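Long-range contact in glutamate receptor kainate-like protein (Pleurobrachia bachei, PDB 4ZDM), which binds glycine in its extracellular clamshell-shaped domain and probably forms a subunit of a glycine-activated cation channel of the ionotropic glutamate receptor family: residues 36-48 with 238-251. Residues are numbered along the deposited sequence; the frame is centred on the assembly and turned at random.
Sequences CYTGVNVEIVSMM and IREQGVISELYAKY
The axes of helix 40-48 and helix 243-251 come within 9.9 Å and run roughly antiparallel, at 141°, with V40 and L247 forming the closest backbone pair (CA atoms 5.7 Å apart). The start of the first helix thereby meets the later turns of the second, while I44 faces I238, near the end of helix 228-240, which passes into helix 243-251 through a Schellman motif at G242. The polar centre is Y251. Its hydroxyl accepts a hydrogen bond from the backbone N of G39, the N-cap residue (N to OH 2.9 Å), and donates one to E43, with OH to OE1 at 2.6 Å. This OE1 takes the tyrosine on its anti lone pair and the ammonium of K250 on its syn lone pair (NZ to OE1 3.0 Å); OE2 adds a weak bond to the same NZ. A bend in the lysine chain at chi3 (75°) turns NZ toward the carboxylate, whose plane stands 70° from the tyrosine ring. The backbone at G39 and V40 lies over one face of that ring, V40 N 3.6 Å above its plane and offset toward the rim, and V40 CG2 touches CD2 of Y251. On the apolar side, L247 CD1 meets I44 CG1 at 3.9 Å, and I238 CD1 rests against both CG1 and CG2 of I44. F219 of strand 205-221 also packs on I44, and M235 of helix 228-240 on I244. The contact thus joins helix 40-52 to helices 228-240 and 243-254 in one lobe of the clamshell. With two firm bonds to one carboxylate oxygen, E43 is probably held ionised; the hydroxyl's two bonds anchor the far end of Y251 at the helix N-terminus, while G39 and V40 probably restrict turning of its ring.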
loop_
_atom_site.group_PDB
_atom_site.type_symbol
_atom_site.label_atom_id
_atom_site.label_comp_id
_atom_site.label_asym_id
_atom_site.label_seq_id
_atom_site.Cartn_x
_atom_site.Cartn_y
_atom_site.Cartn_z
ATOM N N CYS A 36 -5.670 14.023 10.877
ATOM C CA CYS A 36 -4.820 14.501 11.938
ATOM C C CYS A 36 -3.922 15.659 11.499
ATOM O O CYS A 36 -3.098 16.140 12.280
ATOM C CB CYS A 36 -3.913 13.385 12.459
ATOM S SG CYS A 36 -4.721 11.998 13.305
ATOM N N TYR A 37 -4.036 16.105 10.234
ATOM C CA TYR A 37 -3.114 17.079 9.657
ATOM C C TYR A 37 -3.798 18.288 9.055
ATOM O O TYR A 37 -4.961 18.207 8.653
ATOM C CB TYR A 37 -2.293 16.413 8.541
ATOM C CG TYR A 37 -1.417 15.279 9.005
ATOM C CD1 TYR A 37 -1.937 13.966 9.189
ATOM C CD2 TYR A 37 -0.092 15.495 9.342
ATOM C CE1 TYR A 37 -1.157 12.930 9.623
ATOM C CE2 TYR A 37 0.694 14.452 9.774
ATOM C CZ TYR A 37 0.173 13.190 9.916
ATOM O OH TYR A 37 1.004 12.214 10.394
ATOM N N THR A 38 -3.039 19.384 8.991
ATOM C CA THR A 38 -3.396 20.575 8.221
ATOM C C THR A 38 -2.204 20.974 7.344
ATOM O O THR A 38 -1.183 20.279 7.361
ATOM C CB THR A 38 -3.784 21.788 9.117
ATOM O OG1 THR A 38 -2.621 22.132 9.902
ATOM C CG2 THR A 38 -4.992 21.462 9.999
ATOM N N GLY A 39 -2.372 22.016 6.529
ATOM C CA GLY A 39 -1.324 22.532 5.675
ATOM C C GLY A 39 -1.778 22.682 4.235
ATOM O O GLY A 39 -2.766 22.112 3.797
ATOM N N VAL A 40 -1.030 23.468 3.496
ATOM C CA VAL A 40 -1.321 23.740 2.088
ATOM C C VAL A 40 -1.501 22.454 1.314
ATOM O O VAL A 40 -2.476 22.259 0.560
ATOM C CB VAL A 40 -0.192 24.590 1.450
ATOM C CG1 VAL A 40 -0.387 24.695 -0.057
ATOM C CG2 VAL A 40 -0.110 25.956 2.093
ATOM N N ASN A 41 -0.561 21.553 1.476
ATOM C CA ASN A 41 -0.543 20.357 0.633
ATOM C C ASN A 41 -1.586 19.332 1.094
ATOM O O ASN A 41 -2.077 18.547 0.278
ATOM C CB ASN A 41 0.834 19.703 0.633
ATOM C CG ASN A 41 1.896 20.527 -0.039
ATOM O OD1 ASN A 41 1.806 21.760 -0.127
ATOM N ND2 ASN A 41 2.972 19.866 -0.457
ATOM N N VAL A 42 -1.913 19.321 2.401
ATOM C CA VAL A 42 -2.967 18.483 2.927
ATOM C C VAL A 42 -4.280 18.901 2.289
ATOM O O VAL A 42 -5.066 18.059 1.880
ATOM C CB VAL A 42 -2.983 18.585 4.479
ATOM C CG1 VAL A 42 -4.153 17.842 5.045
ATOM C CG2 VAL A 42 -1.662 18.054 5.007
ATOM N N GLU A 43 -4.508 20.220 2.192
ATOM C CA GLU A 43 -5.713 20.682 1.535
ATOM C C GLU A 43 -5.710 20.414 0.024
ATOM O O GLU A 43 -6.733 19.996 -0.560
ATOM C CB GLU A 43 -5.945 22.179 1.809
ATOM C CG GLU A 43 -6.202 22.416 3.294
ATOM C CD GLU A 43 -6.844 23.775 3.595
ATOM O OE1 GLU A 43 -6.375 24.372 4.577
ATOM O OE2 GLU A 43 -7.814 24.136 2.885
ATOM N N ILE A 44 -4.562 20.553 -0.633
ATOM C CA ILE A 44 -4.468 20.198 -2.045
ATOM C C ILE A 44 -4.856 18.737 -2.259
ATOM O O ILE A 44 -5.611 18.387 -3.164
ATOM C CB ILE A 44 -3.069 20.479 -2.618
ATOM C CG1 ILE A 44 -2.829 21.974 -2.707
ATOM C CG2 ILE A 44 -2.849 19.801 -3.987
ATOM C CD1 ILE A 44 -1.415 22.356 -3.115
ATOM N N VAL A 45 -4.310 17.856 -1.438
ATOM C CA VAL A 45 -4.596 16.442 -1.574
ATOM C C VAL A 45 -6.076 16.132 -1.319
ATOM O O VAL A 45 -6.640 15.271 -2.006
ATOM C CB VAL A 45 -3.665 15.601 -0.645
ATOM C CG1 VAL A 45 -4.157 14.171 -0.487
ATOM C CG2 VAL A 45 -2.226 15.634 -1.187
ATOM N N SER A 46 -6.676 16.755 -0.312
ATOM C CA SER A 46 -8.092 16.541 -0.075
ATOM C C SER A 46 -8.926 16.911 -1.291
ATOM O O SER A 46 -9.798 16.129 -1.710
ATOM C CB SER A 46 -8.501 17.313 1.149
ATOM O OG SER A 46 -9.901 17.169 1.340
ATOM N N MET A 47 -8.656 18.060 -1.891
ATOM C CA MET A 47 -9.391 18.452 -3.078
ATOM C C MET A 47 -9.103 17.528 -4.258
ATOM O O MET A 47 -9.991 17.195 -5.045
ATOM C CB MET A 47 -9.061 19.907 -3.441
ATOM C CG MET A 47 -9.482 20.904 -2.421
ATOM S SD MET A 47 -9.186 22.605 -2.982
ATOM C CE MET A 47 -7.597 22.408 -3.824
ATOM N N MET A 48 -7.851 17.099 -4.387
ATOM C CA MET A 48 -7.486 16.190 -5.467
ATOM C C MET A 48 -8.190 14.850 -5.339
ATOM O O MET A 48 -8.635 14.290 -6.332
ATOM C CB MET A 48 -5.958 16.022 -5.466
ATOM C CG MET A 48 -5.425 15.253 -6.629
ATOM S SD MET A 48 -3.654 14.924 -6.541
ATOM C CE MET A 48 -2.994 16.502 -6.984
ATOM N N ILE A 238 -5.869 24.134 -10.251
ATOM C CA ILE A 238 -5.779 24.929 -9.031
ATOM C C ILE A 238 -4.605 25.912 -9.090
ATOM O O ILE A 238 -4.665 26.967 -8.473
ATOM C CB ILE A 238 -5.704 24.076 -7.762
ATOM C CG1 ILE A 238 -4.622 22.988 -7.758
ATOM C CG2 ILE A 238 -7.082 23.447 -7.518
ATOM C CD1 ILE A 238 -4.309 22.440 -6.383
ATOM N N ARG A 239 -3.556 25.639 -9.849
ATOM C CA ARG A 239 -2.488 26.607 -9.995
ATOM C C ARG A 239 -2.947 27.794 -10.811
ATOM O O ARG A 239 -2.793 28.952 -10.388
ATOM C CB ARG A 239 -1.256 25.930 -10.650
ATOM C CG ARG A 239 -0.013 26.829 -10.651
ATOM C CD ARG A 239 1.221 26.156 -11.212
ATOM N NE ARG A 239 1.165 26.002 -12.647
ATOM C CZ ARG A 239 2.021 25.302 -13.363
ATOM N NH1 ARG A 239 2.932 24.557 -12.777
ATOM N NH2 ARG A 239 1.991 25.340 -14.672
ATOM N N GLU A 240 -3.520 27.522 -11.975
ATOM C CA GLU A 240 -3.942 28.596 -12.902
ATOM C C GLU A 240 -5.040 29.449 -12.277
ATOM O O GLU A 240 -5.082 30.646 -12.517
ATOM C CB GLU A 240 -4.429 28.011 -14.221
ATOM C CG GLU A 240 -4.748 29.045 -15.321
ATOM C CD GLU A 240 -6.127 29.659 -15.223
ATOM O OE1 GLU A 240 -6.275 30.791 -15.756
ATOM O OE2 GLU A 240 -7.055 29.041 -14.680
ATOM N N GLN A 241 -5.930 28.849 -11.495
ATOM C CA GLN A 241 -6.992 29.604 -10.817
ATOM C C GLN A 241 -6.552 30.441 -9.652
ATOM O O GLN A 241 -7.309 31.250 -9.139
ATOM C CB GLN A 241 -8.068 28.639 -10.316
ATOM C CG GLN A 241 -8.850 28.049 -11.440
ATOM C CD GLN A 241 -9.698 26.854 -11.008
ATOM O OE1 GLN A 241 -9.601 26.369 -9.869
ATOM N NE2 GLN A 241 -10.526 26.370 -11.926
ATOM N N GLY A 242 -5.320 30.238 -9.186
ATOM C CA GLY A 242 -4.835 30.965 -8.025
ATOM C C GLY A 242 -5.121 30.316 -6.683
ATOM O O GLY A 242 -4.860 30.918 -5.628
ATOM N N VAL A 243 -5.635 29.082 -6.708
ATOM C CA VAL A 243 -6.045 28.396 -5.485
ATOM C C VAL A 243 -4.822 28.060 -4.643
ATOM O O VAL A 243 -4.865 28.156 -3.427
ATOM C CB VAL A 243 -6.888 27.158 -5.826
ATOM C CG1 VAL A 243 -7.042 26.175 -4.691
ATOM C CG2 VAL A 243 -8.261 27.615 -6.309
ATOM N N ILE A 244 -3.745 27.609 -5.278
ATOM C CA ILE A 244 -2.543 27.288 -4.515
ATOM C C ILE A 244 -1.971 28.539 -3.872
ATOM O O ILE A 244 -1.634 28.513 -2.682
ATOM C CB ILE A 244 -1.515 26.609 -5.404
ATOM C CG1 ILE A 244 -2.074 25.303 -5.980
ATOM C CG2 ILE A 244 -0.259 26.335 -4.603
ATOM C CD1 ILE A 244 -1.143 24.562 -6.895
ATOM N N SER A 245 -1.905 29.659 -4.612
ATOM C CA SER A 245 -1.477 30.913 -4.017
ATOM C C SER A 245 -2.340 31.344 -2.872
ATOM O O SER A 245 -1.844 31.814 -1.849
ATOM C CB SER A 245 -1.455 32.011 -5.063
ATOM O OG SER A 245 -0.408 31.756 -5.948
ATOM N N GLU A 246 -3.651 31.178 -3.001
ATOM C CA GLU A 246 -4.567 31.539 -1.913
ATOM C C GLU A 246 -4.401 30.663 -0.680
ATOM O O GLU A 246 -4.439 31.173 0.443
ATOM C CB GLU A 246 -6.020 31.466 -2.394
ATOM C CG GLU A 246 -6.409 32.517 -3.434
ATOM C CD GLU A 246 -7.755 32.198 -4.102
ATOM O OE1 GLU A 246 -8.350 31.115 -3.824
ATOM O OE2 GLU A 246 -8.216 33.041 -4.906
ATOM N N LEU A 247 -4.164 29.365 -0.871
ATOM C CA LEU A 247 -3.890 28.484 0.279
ATOM C C LEU A 247 -2.639 28.894 0.979
ATOM O O LEU A 247 -2.592 28.923 2.206
ATOM C CB LEU A 247 -3.788 27.014 -0.173
ATOM C CG LEU A 247 -5.053 26.305 -0.547
ATOM C CD1 LEU A 247 -4.783 24.995 -1.230
ATOM C CD2 LEU A 247 -5.885 26.071 0.742
ATOM N N TYR A 248 -1.589 29.156 0.214
ATOM C CA TYR A 248 -0.326 29.539 0.820
ATOM C C TYR A 248 -0.500 30.809 1.638
ATOM O O TYR A 248 -0.068 30.899 2.797
ATOM C CB TYR A 248 0.749 29.720 -0.240
ATOM C CG TYR A 248 2.139 29.782 0.333
ATOM C CD1 TYR A 248 2.624 30.979 0.839
ATOM C CD2 TYR A 248 2.940 28.662 0.394
ATOM C CE1 TYR A 248 3.873 31.040 1.399
ATOM C CE2 TYR A 248 4.200 28.727 0.917
ATOM C CZ TYR A 248 4.654 29.894 1.417
ATOM O OH TYR A 248 5.913 29.977 1.972
ATOM N N ALA A 249 -1.143 31.790 1.046
ATOM C CA ALA A 249 -1.395 33.042 1.772
ATOM C C ALA A 249 -2.231 32.839 3.014
ATOM O O ALA A 249 -1.990 33.492 4.078
ATOM C CB ALA A 249 -2.051 34.058 0.832
ATOM N N LYS A 250 -3.221 31.947 2.968
ATOM C CA LYS A 250 -4.018 31.683 4.145
ATOM C C LYS A 250 -3.155 31.173 5.300
ATOM O O LYS A 250 -3.307 31.616 6.469
ATOM C CB LYS A 250 -5.124 30.686 3.825
ATOM C CG LYS A 250 -5.968 30.327 5.019
ATOM C CD LYS A 250 -7.084 29.365 4.685
ATOM C CE LYS A 250 -6.528 27.988 4.497
ATOM N NZ LYS A 250 -7.672 27.065 4.311
ATOM N N TYR A 251 -2.266 30.216 5.026
ATOM C CA TYR A 251 -1.434 29.697 6.089
ATOM C C TYR A 251 -0.390 30.693 6.553
ATOM O O TYR A 251 -0.103 30.765 7.760
ATOM C CB TYR A 251 -0.769 28.370 5.629
ATOM C CG TYR A 251 -1.713 27.197 5.759
ATOM C CD1 TYR A 251 -1.830 26.514 6.947
ATOM C CD2 TYR A 251 -2.534 26.816 4.726
ATOM C CE1 TYR A 251 -2.712 25.490 7.087
ATOM C CE2 TYR A 251 -3.461 25.801 4.855
ATOM C CZ TYR A 251 -3.541 25.128 6.034
ATOM O OH TYR A 251 -4.413 24.103 6.216
#